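Side-chain contacts in acetaldehyde dehydrogenase (Acetylating) (PDB 5J78), which probably catalyses the CoA-dependent, NAD-linked interconversion of acetaldehyde and acetyl-CoA: residues 242-247 and 422-427; 258-263 and 397-402. All blocks are in the same frame, centred on the assembly; numbering follows the deposited sequence.

Contact 1 of 2, residues 242-247 and 422-427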
loop_
_atom_site.group_PDB
_atom_site.type_symbol
_atom_site.label_atom_id
_atom_site.label_comp_id
_atom_site.label_asym_id
_atom_site.label_seq_id
_atom_site.Cartn_x
_atom_site.Cartn_y
_atom_site.Cartn_z
ATOM N N GLY A 242 -21.623 19.835 0.016
ATOM C CA GLY A 242 -22.174 21.148 0.284
ATOM C C GLY A 242 -22.473 21.361 1.758
ATOM O O GLY A 242 -22.620 20.411 2.523
ATOM N N ASN A 243 -22.540 22.619 2.163
ATOM C CA ASN A 243 -23.082 22.975 3.461
ATOM C C ASN A 243 -23.532 24.401 3.341
ATOM O O ASN A 243 -22.952 25.294 3.944
ATOM C CB ASN A 243 -22.072 22.822 4.588
ATOM C CG ASN A 243 -22.715 23.022 5.959
ATOM O OD1 ASN A 243 -23.897 22.781 6.114
ATOM N ND2 ASN A 243 -21.945 23.467 6.943
ATOM N N VAL A 244 -24.576 24.588 2.543
ATOM C CA VAL A 244 -24.878 25.884 1.941
ATOM C C VAL A 244 -25.500 26.897 2.901
ATOM O O VAL A 244 -26.598 26.675 3.411
ATOM C CB VAL A 244 -25.823 25.716 0.765
ATOM C CG1 VAL A 244 -26.194 27.080 0.159
ATOM C CG2 VAL A 244 -25.200 24.796 -0.279
ATOM N N PRO A 245 -24.796 28.021 3.133
ATOM C CA PRO A 245 -25.362 29.109 3.928
ATOM C C PRO A 245 -26.091 30.090 3.038
ATOM O O PRO A 245 -25.607 30.364 1.938
ATOM C CB PRO A 245 -24.129 29.739 4.569
ATOM C CG PRO A 245 -23.062 29.574 3.506
ATOM C CD PRO A 245 -23.360 28.242 2.849
ATOM N N VAL A 246 -27.231 30.604 3.496
ATOM C CA VAL A 246 -28.000 31.566 2.719
ATOM C C VAL A 246 -28.299 32.795 3.567
ATOM O O VAL A 246 -28.830 32.695 4.679
ATOM C CB VAL A 246 -29.314 30.950 2.177
ATOM C CG1 VAL A 246 -30.109 31.975 1.365
ATOM C CG2 VAL A 246 -29.005 29.768 1.318
ATOM N N TYR A 247 -27.933 33.952 3.021
ATOM C CA TYR A 247 -28.097 35.256 3.692
ATOM C C TYR A 247 -29.389 35.918 3.243
ATOM O O TYR A 247 -29.593 36.114 2.045
ATOM C CB TYR A 247 -26.897 36.155 3.370
ATOM C CG TYR A 247 -26.911 37.558 3.942
ATOM C CD1 TYR A 247 -27.396 37.820 5.223
ATOM C CD2 TYR A 247 -26.397 38.630 3.205
ATOM C CE1 TYR A 247 -27.392 39.120 5.744
ATOM C CE2 TYR A 247 -26.388 39.922 3.718
ATOM C CZ TYR A 247 -26.883 40.159 4.990
ATOM O OH TYR A 247 -26.869 41.439 5.497
ATOM N N ALA A 422 -32.751 32.969 -5.601
ATOM C CA ALA A 422 -33.294 31.708 -6.079
ATOM C C ALA A 422 -33.055 30.645 -5.024
ATOM O O ALA A 422 -32.284 30.844 -4.079
ATOM C CB ALA A 422 -32.665 31.303 -7.421
ATOM N N GLY A 423 -33.731 29.515 -5.157
ATOM C CA GLY A 423 -33.478 28.418 -4.245
ATOM C C GLY A 423 -32.135 27.832 -4.626
ATOM O O GLY A 423 -31.805 27.730 -5.812
ATOM N N THR A 424 -31.341 27.445 -3.640
ATOM C CA THR A 424 -29.985 27.043 -3.947
ATOM C C THR A 424 -29.951 25.642 -4.548
ATOM O O THR A 424 -29.047 25.336 -5.336
ATOM C CB THR A 424 -29.087 27.124 -2.710
ATOM O OG1 THR A 424 -29.636 26.343 -1.643
ATOM C CG2 THR A 424 -28.948 28.586 -2.276
ATOM N N THR A 425 -30.925 24.799 -4.208
ATOM C CA THR A 425 -31.016 23.483 -4.851
ATOM C C THR A 425 -31.107 23.670 -6.350
ATOM O O THR A 425 -30.297 23.126 -7.115
ATOM C CB THR A 425 -32.228 22.663 -4.378
ATOM O OG1 THR A 425 -32.028 22.271 -3.020
ATOM C CG2 THR A 425 -32.414 21.406 -5.236
ATOM N N PHE A 426 -32.087 24.457 -6.765
ATOM C CA PHE A 426 -32.396 24.616 -8.186
ATOM C C PHE A 426 -31.419 25.556 -8.893
ATOM O O PHE A 426 -31.152 25.406 -10.093
ATOM C CB PHE A 426 -33.829 25.117 -8.341
ATOM C CG PHE A 426 -34.834 24.265 -7.628
ATOM C CD1 PHE A 426 -34.870 22.894 -7.832
ATOM C CD2 PHE A 426 -35.739 24.834 -6.734
ATOM C CE1 PHE A 426 -35.787 22.096 -7.150
ATOM C CE2 PHE A 426 -36.669 24.048 -6.057
ATOM C CZ PHE A 426 -36.692 22.679 -6.263
ATOM N N GLY A 427 -30.887 26.525 -8.157
ATOM C CA GLY A 427 -29.870 27.400 -8.717
ATOM C C GLY A 427 -28.575 26.645 -8.962
ATOM O O GLY A 427 -27.997 26.701 -10.042
#

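Contact 2 of 2, residues 258-263 and 397-402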
loop_
_atom_site.group_PDB
_atom_site.type_symbol
_atom_site.label_atom_id
_atom_site.label_comp_id
_atom_site.label_asym_id
_atom_site.label_seq_id
_atom_site.Cartn_x
_atom_site.Cartn_y
_atom_site.Cartn_z
ATOM N N VAL A 258 -38.594 33.315 1.364
ATOM C CA VAL A 258 -38.957 32.152 2.160
ATOM C C VAL A 258 -39.541 31.058 1.293
ATOM O O VAL A 258 -39.233 29.879 1.487
ATOM C CB VAL A 258 -39.981 32.512 3.274
ATOM C CG1 VAL A 258 -40.580 31.253 3.923
ATOM C CG2 VAL A 258 -39.322 33.349 4.309
ATOM N N GLN A 259 -40.400 31.451 0.359
ATOM C CA GLN A 259 -40.989 30.508 -0.577
ATOM C C GLN A 259 -39.922 29.802 -1.415
ATOM O O GLN A 259 -39.972 28.581 -1.601
ATOM C CB GLN A 259 -41.989 31.231 -1.483
ATOM C CG GLN A 259 -42.761 30.331 -2.427
ATOM C CD GLN A 259 -41.988 29.974 -3.686
ATOM O OE1 GLN A 259 -41.471 30.851 -4.384
ATOM N NE2 GLN A 259 -41.901 28.676 -3.982
ATOM N N LEU A 260 -38.963 30.558 -1.936
ATOM C CA LEU A 260 -37.908 29.954 -2.747
ATOM C C LEU A 260 -37.082 28.986 -1.891
ATOM O O LEU A 260 -36.749 27.881 -2.342
ATOM C CB LEU A 260 -37.009 31.033 -3.377
ATOM C CG LEU A 260 -37.670 31.886 -4.464
ATOM C CD1 LEU A 260 -36.935 33.212 -4.692
ATOM C CD2 LEU A 260 -37.794 31.109 -5.756
ATOM N N ILE A 261 -36.794 29.388 -0.650
ATOM C CA ILE A 261 -35.973 28.591 0.261
ATOM C C ILE A 261 -36.670 27.291 0.676
ATOM O O ILE A 261 -36.050 26.226 0.702
ATOM C CB ILE A 261 -35.604 29.398 1.522
ATOM C CG1 ILE A 261 -34.555 30.465 1.181
ATOM C CG2 ILE A 261 -35.043 28.486 2.603
ATOM C CD1 ILE A 261 -34.407 31.543 2.263
ATOM N N ILE A 262 -37.963 27.366 0.981
ATOM C CA ILE A 262 -38.688 26.183 1.442
ATOM C C ILE A 262 -38.868 25.213 0.289
ATOM O O ILE A 262 -38.699 24.003 0.452
ATOM C CB ILE A 262 -40.065 26.555 2.064
ATOM C CG1 ILE A 262 -39.849 27.173 3.439
ATOM C CG2 ILE A 262 -40.950 25.328 2.193
ATOM C CD1 ILE A 262 -41.141 27.749 4.106
ATOM N N GLN A 263 -39.187 25.734 -0.886
ATOM C CA GLN A 263 -39.314 24.864 -2.041
ATOM C C GLN A 263 -37.992 24.116 -2.316
ATOM O O GLN A 263 -37.990 22.918 -2.603
ATOM C CB GLN A 263 -39.733 25.659 -3.280
ATOM C CG GLN A 263 -40.167 24.750 -4.433
ATOM C CD GLN A 263 -40.431 25.494 -5.735
ATOM O OE1 GLN A 263 -40.219 26.708 -5.842
ATOM N NE2 GLN A 263 -40.888 24.759 -6.738
ATOM N N GLY A 397 -25.867 31.108 -1.089
ATOM C CA GLY A 397 -27.003 31.898 -1.527
ATOM C C GLY A 397 -27.134 33.232 -0.807
ATOM O O GLY A 397 -26.636 33.418 0.313
ATOM N N ILE A 398 -27.808 34.166 -1.467
ATOM C CA ILE A 398 -28.201 35.422 -0.833
ATOM C C ILE A 398 -29.529 35.899 -1.413
ATOM O O ILE A 398 -29.753 35.788 -2.623
ATOM C CB ILE A 398 -27.119 36.531 -1.016
ATOM C CG1 ILE A 398 -27.646 37.883 -0.524
ATOM C CG2 ILE A 398 -26.683 36.636 -2.488
ATOM C CD1 ILE A 398 -26.585 38.981 -0.444
ATOM N N HIS A 399 -30.403 36.415 -0.540
ATOM C CA HIS A 399 -31.646 37.069 -0.960
ATOM C C HIS A 399 -31.607 38.549 -0.631
ATOM O O HIS A 399 -31.451 38.927 0.531
ATOM C CB HIS A 399 -32.850 36.415 -0.295
ATOM C CG HIS A 399 -33.083 35.017 -0.759
ATOM N ND1 HIS A 399 -33.843 34.720 -1.873
ATOM C CD2 HIS A 399 -32.621 33.838 -0.292
ATOM C CE1 HIS A 399 -33.858 33.410 -2.053
ATOM N NE2 HIS A 399 -33.120 32.853 -1.109
ATOM N N ALA A 400 -31.777 39.386 -1.652
ATOM C CA ALA A 400 -31.555 40.816 -1.482
ATOM C C ALA A 400 -32.007 41.591 -2.707
ATOM O O ALA A 400 -32.015 41.057 -3.804
ATOM C CB ALA A 400 -30.076 41.079 -1.194
ATOM N N GLU A 401 -32.415 42.847 -2.519
ATOM C CA GLU A 401 -32.736 43.715 -3.654
ATOM C C GLU A 401 -31.732 44.864 -3.783
ATOM O O GLU A 401 -31.736 45.610 -4.763
ATOM C CB GLU A 401 -34.161 44.252 -3.518
ATOM C CG GLU A 401 -35.229 43.151 -3.538
ATOM C CD GLU A 401 -35.216 42.328 -4.823
ATOM O OE1 GLU A 401 -34.756 42.846 -5.866
ATOM O OE2 GLU A 401 -35.661 41.159 -4.792
ATOM N N ASP A 402 -30.863 44.985 -2.791
ATOM C CA ASP A 402 -29.814 45.990 -2.788
ATOM C C ASP A 402 -28.621 45.465 -3.591
ATOM O O ASP A 402 -27.860 44.635 -3.096
ATOM C CB ASP A 402 -29.416 46.321 -1.342
ATOM C CG ASP A 402 -28.481 47.514 -1.241
ATOM O OD1 ASP A 402 -27.697 47.755 -2.180
ATOM O OD2 ASP A 402 -28.520 48.204 -0.201
#

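Contact 1 of 2, residues 242-247 and 422-427
V244 and V246 meet T424 through methyl groups, so the flat groups lie off to the side: the ring of Y247 meets that of Y409 with planes at about 40°, and F426 stands edge-to-face with F267. The setting is the parallel sheet of an aldehyde dehydrogenase alpha/beta domain. Strand 244-248, flanked there by strands 276-282 and 395-399, presents V244 and V246 to the short helix 424-428, while P245 between them turns to the other face and packs on A383 and L387 of helix 376-388.

T424 is the one residue of 422-427 that reaches the strand, and it does so with both branches. V244 approaches it tip to tip. CG1 of V244, anti to its backbone N (chi1 178°), comes within 4.0 Å of T424 OG1 and equally near the threonine methyl. V246 meets the same methyl differently: the V246 and T424 methyls pass side by side, running opposite ways, which leaves V246 CG2 3.8 Å from T424 CG2. The threonine methyl thus touches both valines, and the join is purely van der Waals.

The hydroxyl and backbone N of T424 bond outside the two segments. With chi1 at 56°, OG1 is placed to bond to A274 O, next to the 3-sulfinoalanine C273, a modified cysteine seen in this structure, whose OD1 accepts a bond from G242 N. T424 N, in the first turn of the helix, is bonded to E276 OE2 of strand 276-282, and T425 N to S264 OG of helix 254-265. G423 is the N-cap, and the first turn closes where G427 N reaches G423 O at 2.8 Å.

Contact 2 of 2, residues 258-263 and 397-402
H399 lies against the aliphatic side chains of L260 and I261; the side-chain hydrogen bond of this contact runs instead along the helix, from Q259 NE2 to Q263 OE1 at 3.2 Å. It is somewhat bent, 147° at the hydrogen, and the donor stands above the carbonyl plane of Q263 although Q263 OE1 is close to the amide plane of Q259. The two amides form part of a longer chain of bonds: Q259 OE1 takes K256 NZ, and Q263 NE2 gives to M473 O of the second subunit.

The contact proper is an imidazole touched by two aliphatic side chains. H399 points at the helix (chi1 -67°), and its NE2 and CE1 meet I261 and L260. I261 comes closest, its CG1 lying 3.6 Å from H399 NE2 and slanted to the ring. The rest of that branch is stretched out (chi2 165°), which brings I261 CD1 to 3.8 Å from H399 NE2, with H399 CD2 only slightly farther off. L260 serves the other corner: its CD1 is at the ring edge, near the ring plane, 4.1 Å from H399 CE1, and L260 CB is 4.2 Å from the same carbon. Between them the aliphatic carbons touch CD2, NE2 and CE1.

V246 of strand 244-248 also packs on H399, so the histidine has a neighbour on the adjoining strand as well as on the helix. Helix 254-265 thus rests on the sheet by H399 of strand 395-399 and, through I261, by I248 of strand 244-248, with V258 and I262 packed on helix 286-295 and L260 reaching E472 of the second subunit.

How the contacts relate
The centres of contacts 1 and 2 are about 9 Å apart, and both use one parallel sheet, in which strands 244-248 and 395-399 are neighbours. Along the chain, contact 2 is nested inside contact 1: strand 244-248, helix 254-265, strand 395-399, then helix 424-428. The two join directly. Y247 O and H399 N are probably hydrogen-bonded (2.7 Å), and V246 CG1 packs 3.5 Å from H399 CD2, so V246 touches both T424 and the histidine. Helices 254-265 and 424-428, far apart in sequence, pack near each other on these adjoining strands. Residues in the segments of both contacts, A422 and F426 in the first and L260 and Q263 in the second, touch the second subunit.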